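Putative phosphohistidine phosphatase SixA (Agrobacterium tumefaciens, PDB 2RFL) probably removes phosphate from phosphohistidine or small phosphorylated substrates through a histidine phosphatase fold. Local coordinates at residues P55-T69 with Q104-N116. Sequence-based numbering, arbitrary orientation.
Sequences PDLILSSTAARCRQT and QTEVQSVMLVGHN
His115 and Ser61 meet at the C-terminal ends of two neighbouring parallel strands, 57-60 and 109-114, and illustrate how an α/β sheet delivers polar groups to one end. Between the strands the bonding is regular: Met111 N reaches Leu57 O, Leu59 N reaches Met111 O, Val113 N reaches Leu59 O at 2.6 Å, and Ser61 N reaches Val113 O. Side chains pair on both faces. Leu59 and Leu112 run side by side on one, CD1 to CD2 at 3.6 Å. On the other, the selenomethionine Met111 can be followed from its root: CB packs 3.8 Å from Pro55 CG, SE stays near that same CG at 4.1 Å, and a bend at the last torsion (chi3 98°) lays CE 3.8 Å from Ile58 CG1, with CD1 and CG2 of Ile58 also close. At the start of strand 109-114, Ser109 N gives a hydrogen bond to Asp56 OD2 from above the carboxylate plane.

NE2 of His115 shares a hydrogen bond of 2.9 Å with Ser61 OG, which also accepts from Ala63 N in an ST turn; Cys66 SG sits over a ring face, 4.0 Å from the centroid. The bond to Ser61 and the sulfur over the face probably hold the ring's rotation. The ring turns its CE1 to a face of the Arg65 guanidinium, the planes 80° apart, while Arg65 NH2 is salt-bridged to Asp28. With His16 against the ring and Arg65 close by, the cluster is consistent with the histidine- and arginine-rich phosphate pocket of this superfamily.

Strand 57-60 is flanked by 82-85 and strand 109-114 by 10-15, while helix 64-77 covers the face bearing Ile58, Ser60, Met111 and Val113, with Thr70 and Trp73 packed against it.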
loop_
_atom_site.group_PDB
_atom_site.type_symbol
_atom_site.label_atom_id
_atom_site.label_comp_id
_atom_site.label_asym_id
_atom_site.label_seq_id
_atom_site.Cartn_x
_atom_site.Cartn_y
_atom_site.Cartn_z
ATOM N N PRO A 55 -3.230 -10.005 3.778
ATOM C CA PRO A 55 -2.149 -9.729 4.706
ATOM C C PRO A 55 -2.551 -9.999 6.134
ATOM O O PRO A 55 -3.698 -9.812 6.497
ATOM C CB PRO A 55 -1.870 -8.231 4.485
ATOM C CG PRO A 55 -3.080 -7.709 3.679
ATOM C CD PRO A 55 -4.061 -8.810 3.576
ATOM N N ASP A 56 -1.593 -10.463 6.927
ATOM C CA ASP A 56 -1.778 -10.678 8.374
ATOM C C ASP A 56 -1.957 -9.359 9.114
ATOM O O ASP A 56 -2.831 -9.229 9.935
ATOM C CB ASP A 56 -0.572 -11.419 8.932
ATOM C CG ASP A 56 -0.231 -12.642 8.126
ATOM O OD1 ASP A 56 -1.122 -13.204 7.445
ATOM O OD2 ASP A 56 0.925 -13.060 8.174
ATOM N N LEU A 57 -1.100 -8.393 8.781
ATOM C CA LEU A 57 -1.110 -7.043 9.360
ATOM C C LEU A 57 -1.195 -5.901 8.300
ATOM O O LEU A 57 -0.455 -5.903 7.314
ATOM C CB LEU A 57 0.127 -6.869 10.254
ATOM C CG LEU A 57 0.425 -5.441 10.735
ATOM C CD1 LEU A 57 -0.495 -4.914 11.835
ATOM C CD2 LEU A 57 1.882 -5.371 11.136
ATOM N N ILE A 58 -2.104 -4.960 8.529
ATOM C CA ILE A 58 -2.222 -3.731 7.735
ATOM C C ILE A 58 -1.787 -2.502 8.522
ATOM O O ILE A 58 -2.416 -2.186 9.534
ATOM C CB ILE A 58 -3.685 -3.446 7.268
ATOM C CG1 ILE A 58 -4.208 -4.566 6.373
ATOM C CG2 ILE A 58 -3.773 -2.104 6.526
ATOM C CD1 ILE A 58 -5.708 -4.629 6.297
ATOM N N LEU A 59 -0.740 -1.801 8.037
ATOM C CA LEU A 59 -0.295 -0.505 8.600
ATOM C C LEU A 59 -0.701 0.650 7.693
ATOM O O LEU A 59 -0.357 0.698 6.522
ATOM C CB LEU A 59 1.211 -0.480 8.814
ATOM C CG LEU A 59 1.859 -1.563 9.670
ATOM C CD1 LEU A 59 3.388 -1.478 9.769
ATOM C CD2 LEU A 59 1.160 -1.548 11.027
ATOM N N SER A 60 -1.475 1.577 8.226
ATOM C CA SER A 60 -2.074 2.638 7.402
ATOM C C SER A 60 -1.877 3.994 8.034
ATOM O O SER A 60 -1.861 4.095 9.245
ATOM C CB SER A 60 -3.580 2.410 7.246
ATOM O OG SER A 60 -4.252 3.483 6.562
ATOM N N SER A 61 -1.749 5.023 7.193
ATOM C CA SER A 61 -1.961 6.407 7.587
ATOM C C SER A 61 -3.306 6.545 8.332
ATOM O O SER A 61 -4.288 5.801 8.094
ATOM C CB SER A 61 -1.928 7.333 6.340
ATOM O OG SER A 61 -2.164 8.729 6.594
ATOM N N THR A 62 -3.344 7.514 9.228
ATOM C CA THR A 62 -4.544 7.859 9.880
ATOM C C THR A 62 -5.361 8.777 8.983
ATOM O O THR A 62 -6.521 9.015 9.297
ATOM C CB THR A 62 -4.230 8.550 11.216
ATOM O OG1 THR A 62 -3.162 9.473 11.006
ATOM C CG2 THR A 62 -3.799 7.535 12.225
ATOM N N ALA A 63 -4.769 9.299 7.880
ATOM C CA ALA A 63 -5.483 10.311 7.055
ATOM C C ALA A 63 -6.771 9.709 6.519
ATOM O O ALA A 63 -6.759 8.621 5.987
ATOM C CB ALA A 63 -4.627 10.846 5.926
ATOM N N ALA A 64 -7.885 10.407 6.676
ATOM C CA ALA A 64 -9.147 9.842 6.256
ATOM C C ALA A 64 -9.017 9.030 4.930
ATOM O O ALA A 64 -9.397 7.855 4.906
ATOM C CB ALA A 64 -10.151 10.873 6.161
ATOM N N ARG A 65 -8.444 9.616 3.868
ATOM C CA ARG A 65 -8.346 8.931 2.577
ATOM C C ARG A 65 -7.616 7.586 2.657
ATOM O O ARG A 65 -7.725 6.763 1.754
ATOM C CB ARG A 65 -7.712 9.819 1.489
ATOM C CG ARG A 65 -6.164 9.970 1.529
ATOM C CD ARG A 65 -5.700 11.028 0.439
ATOM N NE ARG A 65 -4.417 11.728 0.687
ATOM C CZ ARG A 65 -4.261 12.781 1.506
ATOM N NH1 ARG A 65 -5.280 13.300 2.209
ATOM N NH2 ARG A 65 -3.059 13.334 1.627
ATOM N N CYS A 66 -6.873 7.358 3.724
ATOM C CA CYS A 66 -6.131 6.113 3.839
ATOM C C CYS A 66 -7.008 5.206 4.617
ATOM O O CYS A 66 -7.135 4.048 4.305
ATOM C CB CYS A 66 -4.789 6.300 4.556
ATOM S SG CYS A 66 -3.444 6.733 3.432
ATOM N N ARG A 67 -7.645 5.777 5.616
ATOM C CA ARG A 67 -8.578 5.094 6.452
ATOM C C ARG A 67 -9.708 4.412 5.637
ATOM O O ARG A 67 -9.918 3.216 5.756
ATOM C CB ARG A 67 -9.092 6.095 7.481
ATOM C CG ARG A 67 -8.104 6.291 8.598
ATOM C CD ARG A 67 -8.788 7.032 9.726
ATOM N NE ARG A 67 -8.016 7.072 10.960
ATOM C CZ ARG A 67 -8.029 6.128 11.914
ATOM N NH1 ARG A 67 -8.756 5.036 11.781
ATOM N NH2 ARG A 67 -7.305 6.270 13.016
ATOM N N GLN A 68 -10.367 5.194 4.771
ATOM C CA GLN A 68 -11.438 4.727 3.894
ATOM C C GLN A 68 -10.844 3.715 2.903
ATOM O O GLN A 68 -11.427 2.627 2.728
ATOM C CB GLN A 68 -12.154 5.869 3.157
ATOM C CG GLN A 68 -12.875 6.918 4.010
ATOM C CD GLN A 68 -13.033 8.302 3.276
ATOM O OE1 GLN A 68 -12.336 8.641 2.308
ATOM N NE2 GLN A 68 -13.890 9.102 3.797
ATOM N N THR A 69 -9.681 4.029 2.307
ATOM C CA THR A 69 -9.036 3.027 1.448
ATOM C C THR A 69 -9.011 1.665 2.189
ATOM O O THR A 69 -9.543 0.689 1.657
ATOM C CB THR A 69 -7.608 3.447 0.906
ATOM O OG1 THR A 69 -7.672 4.740 0.268
ATOM C CG2 THR A 69 -7.094 2.447 -0.128
ATOM N N GLN A 104 8.677 -5.710 11.587
ATOM C CA GLN A 104 7.671 -6.694 11.903
ATOM C C GLN A 104 8.244 -8.110 11.753
ATOM O O GLN A 104 7.903 -8.843 10.823
ATOM C CB GLN A 104 6.451 -6.490 11.025
ATOM C CG GLN A 104 6.040 -5.067 10.818
ATOM C CD GLN A 104 5.842 -4.252 12.108
ATOM O OE1 GLN A 104 5.514 -4.769 13.168
ATOM N NE2 GLN A 104 6.030 -2.964 11.996
ATOM N N THR A 105 9.078 -8.458 12.735
ATOM C CA THR A 105 9.977 -9.605 12.709
ATOM C C THR A 105 9.346 -11.009 12.725
ATOM O O THR A 105 9.964 -11.955 12.253
ATOM C CB THR A 105 11.073 -9.497 13.814
ATOM O OG1 THR A 105 10.664 -8.587 14.853
ATOM C CG2 THR A 105 12.406 -9.025 13.186
ATOM N N GLU A 106 8.119 -11.110 13.234
ATOM C CA GLU A 106 7.332 -12.352 13.211
ATOM C C GLU A 106 5.883 -12.185 12.708
ATOM O O GLU A 106 4.948 -12.703 13.315
ATOM C CB GLU A 106 7.324 -12.996 14.606
ATOM C CG GLU A 106 8.713 -13.405 15.128
ATOM C CD GLU A 106 8.735 -13.642 16.637
ATOM O OE1 GLU A 106 7.849 -13.084 17.346
ATOM O OE2 GLU A 106 9.649 -14.382 17.104
ATOM N N VAL A 107 5.709 -11.454 11.611
ATOM C CA VAL A 107 4.451 -11.376 10.880
ATOM C C VAL A 107 4.802 -11.768 9.458
ATOM O O VAL A 107 5.688 -11.150 8.848
ATOM C CB VAL A 107 3.896 -9.933 10.825
ATOM C CG1 VAL A 107 2.452 -9.913 10.328
ATOM C CG2 VAL A 107 4.011 -9.244 12.157
ATOM N N GLN A 108 4.118 -12.781 8.930
ATOM C CA GLN A 108 4.488 -13.387 7.658
ATOM C C GLN A 108 4.284 -12.467 6.462
ATOM O O GLN A 108 5.162 -12.374 5.621
ATOM C CB GLN A 108 3.732 -14.686 7.441
ATOM C CG GLN A 108 4.105 -15.392 6.159
ATOM C CD GLN A 108 3.151 -16.514 5.804
ATOM O OE1 GLN A 108 3.120 -17.568 6.463
ATOM N NE2 GLN A 108 2.359 -16.292 4.754
ATOM N N SER A 109 3.109 -11.834 6.388
ATOM C CA SER A 109 2.794 -10.855 5.342
ATOM C C SER A 109 2.230 -9.537 5.850
ATOM O O SER A 109 1.365 -9.485 6.713
ATOM C CB SER A 109 1.920 -11.433 4.200
ATOM O OG SER A 109 0.805 -12.153 4.659
ATOM N N VAL A 110 2.727 -8.458 5.271
ATOM C CA VAL A 110 2.378 -7.142 5.753
ATOM C C VAL A 110 2.109 -6.158 4.619
ATOM O O VAL A 110 2.786 -6.146 3.593
ATOM C CB VAL A 110 3.421 -6.611 6.795
ATOM C CG1 VAL A 110 4.801 -6.849 6.290
ATOM C CG2 VAL A 110 3.234 -5.121 7.078
HETATM N N MSE A 111 1.092 -5.344 4.846
HETATM C CA MSE A 111 0.634 -4.390 3.884
HETATM C C MSE A 111 0.698 -2.995 4.465
HETATM O O MSE A 111 0.178 -2.727 5.557
HETATM C CB MSE A 111 -0.792 -4.679 3.469
HETATM C CG MSE A 111 -1.359 -3.576 2.639
HETATM SE SE MSE A 111 -2.872 -4.109 1.632
HETATM C CE MSE A 111 -4.369 -3.453 2.778
ATOM N N LEU A 112 1.315 -2.103 3.710
ATOM C CA LEU A 112 1.347 -0.718 4.088
ATOM C C LEU A 112 0.331 0.074 3.281
ATOM O O LEU A 112 0.224 -0.122 2.087
ATOM C CB LEU A 112 2.769 -0.144 3.935
ATOM C CG LEU A 112 3.917 -0.784 4.725
ATOM C CD1 LEU A 112 4.981 0.250 4.688
ATOM C CD2 LEU A 112 3.670 -1.195 6.233
ATOM N N VAL A 113 -0.399 0.977 3.937
ATOM C CA VAL A 113 -1.349 1.894 3.263
ATOM C C VAL A 113 -0.984 3.376 3.560
ATOM O O VAL A 113 -1.304 3.933 4.603
ATOM C CB VAL A 113 -2.844 1.584 3.649
ATOM C CG1 VAL A 113 -3.874 2.497 2.897
ATOM C CG2 VAL A 113 -3.159 0.120 3.434
ATOM N N GLY A 114 -0.310 4.008 2.610
ATOM C CA GLY A 114 0.116 5.413 2.754
ATOM C C GLY A 114 0.175 6.116 1.417
ATOM O O GLY A 114 -0.575 5.770 0.502
ATOM N N HIS A 115 1.092 7.080 1.308
ATOM C CA HIS A 115 1.042 8.113 0.267
ATOM C C HIS A 115 2.344 8.220 -0.504
ATOM O O HIS A 115 3.406 7.901 0.021
ATOM C CB HIS A 115 0.776 9.533 0.845
ATOM C CG HIS A 115 -0.156 9.584 2.007
ATOM N ND1 HIS A 115 -1.328 10.307 1.978
ATOM C CD2 HIS A 115 -0.060 9.086 3.264
ATOM C CE1 HIS A 115 -1.935 10.228 3.148
ATOM N NE2 HIS A 115 -1.191 9.485 3.946
ATOM N N ASN A 116 2.226 8.699 -1.744
ATOM C CA ASN A 116 3.338 9.226 -2.536
ATOM C C ASN A 116 3.902 10.518 -1.910
ATOM O O ASN A 116 3.155 11.253 -1.293
ATOM C CB ASN A 116 2.865 9.491 -3.980
ATOM C CG ASN A 116 3.067 8.284 -4.914
ATOM O OD1 ASN A 116 3.705 7.281 -4.567
ATOM N ND2 ASN A 116 2.541 8.399 -6.119
#